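Local structure of peroxiredoxin HYR1 (Saccharomyces cerevisiae, 3CMI) at residues K61-T66 and E165-V170; F117-K122 and G127-K132. The protein reduces hydroperoxides with electrons from thioredoxin and acts as a hydroperoxide sensor that oxidises and so activates the transcription activator YAP1 in yeast. All coordinates share one frame; numbering follows the deposited sequence.

Contact 1 of 2, residues K61-T66 and E165-V170; sequences KDEGFT and ELLKEV
The flat groups that Leu167 meets are two successive backbone carbonyls rather than an aromatic ring: its CD2 methyl lies 3.4 Å from Glu63 O and equally 3.4 Å from Gly64 O. Phe65 adds only the CB at the root of its side chain, 4.1 Å from Leu167 CD2, while its ring stays more than 4.5 Å from the leucine. The other methyl, Leu167 CD1, rests against Glu63 CB at 3.8 Å. No hydrogen bond joins the segments, so one forked side chain covers the turn by van der Waals contact alone. Leucine suits this place because its two methyls reach the aliphatic base of Glu63 and the carbonyls of the turn at once. Glu63 gives up just its aliphatic base; the chain bends at chi2 (-68°) and carries the carboxylate away from the leucine, into an exposed position. At the backbone angles of Gly64 (phi 93°) a CB would collide with Glu63 O, so glycine is suited to the turn, and its N closes the turn on Lys61 O at 3.2 Å. This turn completes the beta-alpha-beta crossover of the thioredoxin-like fold, linking helix 47-60 to strand 65-72, whose backbone pairs with Val34 of strand 34-41. The ring of Phe65 packs on Leu56 and Tyr60 of the helix and on Val34 and Leu36. Leu167, in the last turn of helix 160-167, also touches Tyr60 and Val34, joining the C-terminal helix to both.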
ATOM      1  N   LYS A  61       0.524   3.836  14.075  1.00 36.74           N
ATOM      2  CA  LYS A  61      -0.827   4.280  13.709  1.00 37.41           C
ATOM      3  C   LYS A  61      -1.239   5.616  14.345  1.00 37.52           C
ATOM      4  O   LYS A  61      -1.845   6.458  13.679  1.00 37.75           O
ATOM      5  CB  LYS A  61      -1.887   3.188  13.942  1.00 37.56           C
ATOM      6  CG  LYS A  61      -2.067   2.703  15.385  1.00 37.95           C
ATOM      7  CD  LYS A  61      -3.210   1.683  15.454  1.00 37.93           C
ATOM      8  CE  LYS A  61      -3.285   1.002  16.811  1.00 39.82           C
ATOM      9  NZ  LYS A  61      -4.046   1.806  17.832  1.00 42.20           N
ATOM     10  N   ASP A  62      -0.881   5.819  15.611  1.00 37.66           N
ATOM     11  CA  ASP A  62      -1.263   7.040  16.330  1.00 37.97           C
ATOM     12  C   ASP A  62      -0.366   8.252  16.067  1.00 37.91           C
ATOM     13  O   ASP A  62      -0.589   9.330  16.624  1.00 37.70           O
ATOM     14  CB  ASP A  62      -1.427   6.765  17.824  1.00 38.37           C
ATOM     15  CG  ASP A  62      -2.647   5.922  18.120  1.00 39.72           C
ATOM     16  OD1 ASP A  62      -3.729   6.202  17.552  1.00 40.75           O
ATOM     17  OD2 ASP A  62      -2.524   4.976  18.928  1.00 42.96           O
ATOM     18  N   GLU A  63       0.639   8.067  15.212  1.00 37.90           N
ATOM     19  CA  GLU A  63       1.453   9.169  14.707  1.00 38.03           C
ATOM     20  C   GLU A  63       0.840   9.769  13.437  1.00 37.98           C
ATOM     21  O   GLU A  63       1.349  10.758  12.906  1.00 38.15           O
ATOM     22  CB  GLU A  63       2.883   8.694  14.415  1.00 38.08           C
ATOM     23  CG  GLU A  63       3.590   8.021  15.587  1.00 38.72           C
ATOM     24  CD  GLU A  63       3.890   8.984  16.722  1.00 40.45           C
ATOM     25  OE1 GLU A  63       4.369  10.104  16.438  1.00 41.85           O
ATOM     26  OE2 GLU A  63       3.650   8.624  17.896  1.00 40.71           O
ATOM     27  N   GLY A  64      -0.250   9.170  12.958  1.00 37.86           N
ATOM     28  CA  GLY A  64      -0.859   9.559  11.685  1.00 37.61           C
ATOM     29  C   GLY A  64      -0.323   8.710  10.544  1.00 37.47           C
ATOM     30  O   GLY A  64       0.201   9.228   9.557  1.00 37.22           O
ATOM     31  N   PHE A  65      -0.447   7.396  10.704  1.00 37.37           N
ATOM     32  CA  PHE A  65       0.073   6.421   9.755  1.00 37.19           C
ATOM     33  C   PHE A  65      -0.943   5.312   9.593  1.00 37.05           C
ATOM     34  O   PHE A  65      -1.601   4.916  10.557  1.00 36.55           O
ATOM     35  CB  PHE A  65       1.393   5.827  10.254  1.00 37.56           C
ATOM     36  CG  PHE A  65       1.897   4.666   9.422  1.00 38.13           C
ATOM     37  CD1 PHE A  65       2.567   4.888   8.219  1.00 38.53           C
ATOM     38  CD2 PHE A  65       1.692   3.349   9.845  1.00 38.07           C
ATOM     39  CE1 PHE A  65       3.035   3.818   7.449  1.00 38.51           C
ATOM     40  CE2 PHE A  65       2.149   2.276   9.087  1.00 37.41           C
ATOM     41  CZ  PHE A  65       2.822   2.509   7.886  1.00 38.15           C
ATOM     42  N   THR A  66      -1.068   4.807   8.372  1.00 36.72           N
ATOM     43  CA  THR A  66      -1.920   3.653   8.132  1.00 36.48           C
ATOM     44  C   THR A  66      -1.368   2.771   7.021  1.00 36.24           C
ATOM     45  O   THR A  66      -0.460   3.179   6.293  1.00 36.40           O
ATOM     46  CB  THR A  66      -3.387   4.063   7.849  1.00 36.52           C
ATOM     47  OG1 THR A  66      -4.233   2.922   8.025  1.00 36.82           O
ATOM     48  CG2 THR A  66      -3.550   4.631   6.431  1.00 35.95           C
ATOM     49  N   GLU A 165      10.629   9.945   9.083  1.00 32.43           N
ATOM     50  CA  GLU A 165      10.937  11.253   8.487  1.00 33.17           C
ATOM     51  C   GLU A 165       9.759  11.876   7.737  1.00 32.83           C
ATOM     52  O   GLU A 165       9.632  13.099   7.679  1.00 32.75           O
ATOM     53  CB  GLU A 165      12.236  11.246   7.654  1.00 33.11           C
ATOM     54  CG  GLU A 165      12.255  10.391   6.398  1.00 34.23           C
ATOM     55  CD  GLU A 165      13.659  10.262   5.784  1.00 34.55           C
ATOM     56  OE1 GLU A 165      14.526  11.124   6.042  1.00 36.25           O
ATOM     57  OE2 GLU A 165      13.898   9.293   5.029  1.00 37.24           O
ATOM     58  N   LEU A 166       8.894  11.031   7.180  1.00 32.84           N
ATOM     59  CA  LEU A 166       7.656  11.496   6.546  1.00 32.97           C
ATOM     60  C   LEU A 166       6.628  11.951   7.580  1.00 33.03           C
ATOM     61  O   LEU A 166       5.858  12.878   7.333  1.00 32.92           O
ATOM     62  CB  LEU A 166       7.047  10.413   5.654  1.00 32.80           C
ATOM     63  CG  LEU A 166       7.808   9.949   4.410  1.00 32.74           C
ATOM     64  CD1 LEU A 166       7.000   8.877   3.703  1.00 32.51           C
ATOM     65  CD2 LEU A 166       8.106  11.107   3.466  1.00 32.87           C
ATOM     66  N   LEU A 167       6.616  11.294   8.735  1.00 33.19           N
ATOM     67  CA  LEU A 167       5.682  11.653   9.800  1.00 33.68           C
ATOM     68  C   LEU A 167       6.002  13.031  10.381  1.00 34.31           C
ATOM     69  O   LEU A 167       5.105  13.738  10.847  1.00 34.41           O
ATOM     70  CB  LEU A 167       5.671  10.586  10.900  1.00 33.41           C
ATOM     71  CG  LEU A 167       4.987   9.240  10.627  1.00 32.97           C
ATOM     72  CD1 LEU A 167       5.449   8.209  11.639  1.00 33.12           C
ATOM     73  CD2 LEU A 167       3.468   9.353  10.652  1.00 32.87           C
ATOM     74  N   LYS A 168       7.282  13.404  10.329  1.00 35.13           N
ATOM     75  CA  LYS A 168       7.775  14.673  10.868  1.00 35.70           C
ATOM     76  C   LYS A 168       7.662  15.855   9.888  1.00 36.32           C
ATOM     77  O   LYS A 168       8.015  16.984  10.235  1.00 36.51           O
ATOM     78  CB  LYS A 168       9.228  14.513  11.340  1.00 35.75           C
ATOM     79  CG  LYS A 168       9.422  13.525  12.489  1.00 35.72           C
ATOM     80  CD  LYS A 168      10.894  13.378  12.860  1.00 35.70           C
ATOM     81  CE  LYS A 168      11.119  12.165  13.755  1.00 36.07           C
ATOM     82  NZ  LYS A 168      12.508  12.091  14.300  1.00 36.08           N
ATOM     83  N   GLU A 169       7.165  15.592   8.676  1.00 37.09           N
ATOM     84  CA  GLU A 169       6.994  16.612   7.624  1.00 37.77           C
ATOM     85  C   GLU A 169       6.291  17.883   8.085  1.00 37.91           C
ATOM     86  O   GLU A 169       5.245  17.816   8.737  1.00 37.99           O
ATOM     87  CB  GLU A 169       6.160  16.057   6.479  1.00 38.03           C
ATOM     88  CG  GLU A 169       6.856  15.142   5.506  1.00 39.41           C
ATOM     89  CD  GLU A 169       5.883  14.659   4.448  1.00 41.15           C
ATOM     90  OE1 GLU A 169       5.554  15.461   3.548  1.00 42.08           O
ATOM     91  OE2 GLU A 169       5.426  13.495   4.534  1.00 41.02           O
ATOM     92  N   VAL A 170       6.852  19.033   7.712  1.00 38.12           N
ATOM     93  CA  VAL A 170       6.204  20.332   7.933  1.00 38.23           C
ATOM     94  C   VAL A 170       5.205  20.652   6.817  1.00 38.26           C
ATOM     95  O   VAL A 170       5.268  20.093   5.719  1.00 38.25           O
ATOM     96  CB  VAL A 170       7.229  21.495   8.067  1.00 38.27           C
ATOM     97  CG1 VAL A 170       8.006  21.389   9.379  1.00 38.23           C
ATOM     98  CG2 VAL A 170       8.176  21.548   6.863  1.00 38.39           C
TER

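Contact 2 of 2, residues F117-K122 and G127-K132; sequences FLKSQK and GLRGIK
Lys119 and Arg129 bring their CA atoms to 6.5 Å where the chain, having left helix 113-121, returns as a segment without regular helix or strand past the last turns of that helix. This is a helix-to-strand connection of the thioredoxin-like fold, on its way to strand 137-140. Each of the two long side chains lies against the other's backbone. The Lys119 chain, bent at chi2 and chi3, runs along the peptide after Arg129: CG is 3.4 Å from Arg129 O, and the lysine packs directly on the Gly130 backbone, with Lys119 CE 3.8 Å from Gly130 CA. Farther on, Ile131 closes the apolar part with its CD1, 4.3 Å from Lys119 CD; the same side chain also touches Phe138 and Asn39. A lysine can be buried in this way since its methylenes do the packing and its charged end has partners: NZ makes a salt bridge to Glu111, which would also offset the nearby positive charge of Arg129. In the reverse direction Arg129, with chi3 near 73°, folds its guanidinium back over the helix; NH1 sits 3.8 Å from Lys119 CB, and Lys119 O lies 3.3 Å from Arg129 NH1, placed obliquely to the guanidinium. That carbonyl also accepts a hydrogen bond from Ser123 OG, while Arg129 O is bonded by Arg149 NH2. Ser120 touches the guanidinium through its backbone, Ser120 N being 3.4 Å from Arg129 NH1, two donors that make no bond, and its hydroxyl is used within the helix: OG donates to Phe117 O at 2.6 Å, tilted 22° from the carbonyl plane.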
ATOM      1  N   PHE A 117      -2.627   4.518 -10.816  1.00 35.63           N
ATOM      2  CA  PHE A 117      -2.072   5.765 -10.289  1.00 35.43           C
ATOM      3  C   PHE A 117      -0.693   5.587  -9.657  1.00 35.47           C
ATOM      4  O   PHE A 117       0.219   6.368  -9.933  1.00 35.32           O
ATOM      5  CB  PHE A 117      -3.024   6.432  -9.287  1.00 35.48           C
ATOM      6  CG  PHE A 117      -2.377   7.538  -8.496  1.00 35.31           C
ATOM      7  CD1 PHE A 117      -2.150   8.788  -9.077  1.00 35.32           C
ATOM      8  CD2 PHE A 117      -1.960   7.322  -7.189  1.00 34.71           C
ATOM      9  CE1 PHE A 117      -1.536   9.809  -8.355  1.00 35.09           C
ATOM     10  CE2 PHE A 117      -1.340   8.334  -6.459  1.00 35.09           C
ATOM     11  CZ  PHE A 117      -1.132   9.580  -7.041  1.00 35.65           C
ATOM     12  N   LEU A 118      -0.548   4.575  -8.802  1.00 35.48           N
ATOM     13  CA  LEU A 118       0.715   4.341  -8.107  1.00 35.59           C
ATOM     14  C   LEU A 118       1.865   4.120  -9.081  1.00 35.83           C
ATOM     15  O   LEU A 118       2.910   4.759  -8.960  1.00 36.40           O
ATOM     16  CB  LEU A 118       0.602   3.192  -7.098  1.00 35.56           C
ATOM     17  CG  LEU A 118      -0.250   3.476  -5.846  1.00 35.40           C
ATOM     18  CD1 LEU A 118      -0.424   2.218  -4.991  1.00 35.16           C
ATOM     19  CD2 LEU A 118       0.323   4.624  -5.009  1.00 35.99           C
ATOM     20  N   LYS A 119       1.657   3.252 -10.067  1.00 35.88           N
ATOM     21  CA  LYS A 119       2.691   2.952 -11.066  1.00 35.80           C
ATOM     22  C   LYS A 119       3.075   4.149 -11.937  1.00 35.78           C
ATOM     23  O   LYS A 119       4.219   4.242 -12.391  1.00 36.05           O
ATOM     24  CB  LYS A 119       2.285   1.748 -11.917  1.00 35.74           C
ATOM     25  CG  LYS A 119       2.626   0.420 -11.254  1.00 35.91           C
ATOM     26  CD  LYS A 119       1.477  -0.577 -11.314  1.00 36.30           C
ATOM     27  CE  LYS A 119       1.382  -1.253 -12.649  1.00 36.26           C
ATOM     28  NZ  LYS A 119       0.351  -2.334 -12.670  1.00 35.18           N
ATOM     29  N   SER A 120       2.131   5.067 -12.158  1.00 35.61           N
ATOM     30  CA  SER A 120       2.398   6.295 -12.918  1.00 35.50           C
ATOM     31  C   SER A 120       3.327   7.246 -12.162  1.00 35.45           C
ATOM     32  O   SER A 120       4.007   8.075 -12.774  1.00 35.15           O
ATOM     33  CB  SER A 120       1.100   7.019 -13.272  1.00 35.48           C
ATOM     34  OG  SER A 120       0.579   7.715 -12.150  1.00 36.07           O
ATOM     35  N   GLN A 121       3.340   7.126 -10.834  1.00 35.43           N
ATOM     36  CA  GLN A 121       4.192   7.960  -9.983  1.00 35.49           C
ATOM     37  C   GLN A 121       5.554   7.325  -9.735  1.00 35.69           C
ATOM     38  O   GLN A 121       6.570   8.031  -9.648  1.00 35.74           O
ATOM     39  CB  GLN A 121       3.510   8.251  -8.637  1.00 35.46           C
ATOM     40  CG  GLN A 121       2.142   8.925  -8.735  1.00 34.87           C
ATOM     41  CD  GLN A 121       2.177  10.210  -9.534  1.00 35.07           C
ATOM     42  OE1 GLN A 121       1.611  10.287 -10.622  1.00 35.75           O
ATOM     43  NE2 GLN A 121       2.862  11.218  -9.013  1.00 34.52           N
ATOM     44  N   LYS A 122       5.578   5.999  -9.603  1.00 35.78           N
ATOM     45  CA  LYS A 122       6.822   5.297  -9.282  1.00 36.04           C
ATOM     46  C   LYS A 122       6.963   3.982 -10.056  1.00 35.65           C
ATOM     47  O   LYS A 122       6.339   2.977  -9.725  1.00 35.90           O
ATOM     48  CB  LYS A 122       6.946   5.086  -7.762  1.00 36.16           C
ATOM     49  CG  LYS A 122       8.257   5.612  -7.135  1.00 37.95           C
ATOM     50  CD  LYS A 122       8.309   7.154  -7.080  1.00 38.60           C
ATOM     51  CE  LYS A 122       9.577   7.655  -6.417  1.00 39.33           C
ATOM     52  NZ  LYS A 122       9.854   9.112  -6.666  1.00 40.42           N
ATOM     53  N   GLY A 127      11.763  -1.013 -18.949  1.00 33.48           N
ATOM     54  CA  GLY A 127      11.250  -2.327 -18.559  1.00 33.54           C
ATOM     55  C   GLY A 127       9.879  -2.322 -17.906  1.00 33.42           C
ATOM     56  O   GLY A 127       9.144  -1.337 -17.978  1.00 33.10           O
ATOM     57  N   LEU A 128       9.554  -3.433 -17.248  1.00 33.57           N
ATOM     58  CA  LEU A 128       8.234  -3.660 -16.661  1.00 34.02           C
ATOM     59  C   LEU A 128       7.890  -2.658 -15.563  1.00 34.06           C
ATOM     60  O   LEU A 128       8.717  -2.345 -14.705  1.00 33.69           O
ATOM     61  CB  LEU A 128       8.126  -5.092 -16.115  1.00 34.06           C
ATOM     62  CG  LEU A 128       8.549  -6.254 -17.028  1.00 35.22           C
ATOM     63  CD1 LEU A 128       8.704  -7.530 -16.218  1.00 36.38           C
ATOM     64  CD2 LEU A 128       7.577  -6.466 -18.177  1.00 34.72           C
ATOM     65  N   ARG A 129       6.659  -2.155 -15.616  1.00 34.01           N
ATOM     66  CA  ARG A 129       6.115  -1.262 -14.594  1.00 34.19           C
ATOM     67  C   ARG A 129       5.297  -2.051 -13.588  1.00 34.11           C
ATOM     68  O   ARG A 129       5.104  -1.611 -12.456  1.00 34.38           O
ATOM     69  CB  ARG A 129       5.217  -0.200 -15.232  1.00 34.14           C
ATOM     70  CG  ARG A 129       5.938   0.704 -16.219  1.00 35.60           C
ATOM     71  CD  ARG A 129       4.988   1.511 -17.095  1.00 36.07           C
ATOM     72  NE  ARG A 129       4.352   2.593 -16.347  1.00 37.42           N
ATOM     73  CZ  ARG A 129       3.111   2.548 -15.872  1.00 38.43           C
ATOM     74  NH1 ARG A 129       2.626   3.582 -15.200  1.00 39.32           N
ATOM     75  NH2 ARG A 129       2.353   1.472 -16.068  1.00 38.67           N
ATOM     76  N   GLY A 130       4.819  -3.218 -14.008  1.00 33.96           N
ATOM     77  CA  GLY A 130       3.913  -4.026 -13.206  1.00 33.88           C
ATOM     78  C   GLY A 130       4.475  -4.484 -11.875  1.00 33.85           C
ATOM     79  O   GLY A 130       5.686  -4.433 -11.644  1.00 33.45           O
ATOM     80  N   ILE A 131       3.574  -4.921 -10.998  1.00 33.89           N
ATOM     81  CA  ILE A 131       3.939  -5.500  -9.709  1.00 34.04           C
ATOM     82  C   ILE A 131       4.522  -6.886  -9.958  1.00 34.04           C
ATOM     83  O   ILE A 131       3.937  -7.687 -10.690  1.00 33.93           O
ATOM     84  CB  ILE A 131       2.709  -5.596  -8.767  1.00 34.11           C
ATOM     85  CG1 ILE A 131       2.003  -4.229  -8.630  1.00 34.43           C
ATOM     86  CG2 ILE A 131       3.102  -6.184  -7.400  1.00 33.80           C
ATOM     87  CD1 ILE A 131       2.883  -3.079  -8.079  1.00 34.74           C
ATOM     88  N   LYS A 132       5.677  -7.157  -9.358  1.00 34.15           N
ATOM     89  CA  LYS A 132       6.414  -8.398  -9.621  1.00 34.58           C
ATOM     90  C   LYS A 132       5.898  -9.583  -8.807  1.00 34.18           C
ATOM     91  O   LYS A 132       5.774 -10.690  -9.335  1.00 34.10           O
ATOM     92  CB  LYS A 132       7.923  -8.207  -9.386  1.00 34.85           C
ATOM     93  CG  LYS A 132       8.722  -7.773 -10.614  1.00 37.05           C
ATOM     94  CD  LYS A 132       8.539  -6.286 -10.931  1.00 40.20           C
ATOM     95  CE  LYS A 132       9.274  -5.878 -12.210  1.00 40.57           C
ATOM     96  NZ  LYS A 132      10.746  -5.702 -12.006  1.00 41.15           N
TER

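Overall arrangement
Contact 2 is nested along the chain inside the long loop closed by contact 1, yet the two do not touch: their centres are 25 Å apart and their nearest atoms about 10 Å. They are related through the sheet of the thioredoxin-like fold. Strand 34-41 is met at Val34 and Leu36 by contact 1, and at Ile37 and Asn39 by contact 2; strand 146-150 likewise meets Leu166 of the first and Lys119 of the second. Both lie away from Cys44, which forms the sulfenic acid intermediate. The segment containing Cys90, its probable redox partner, is not modelled, and the disulfide between them is absent here.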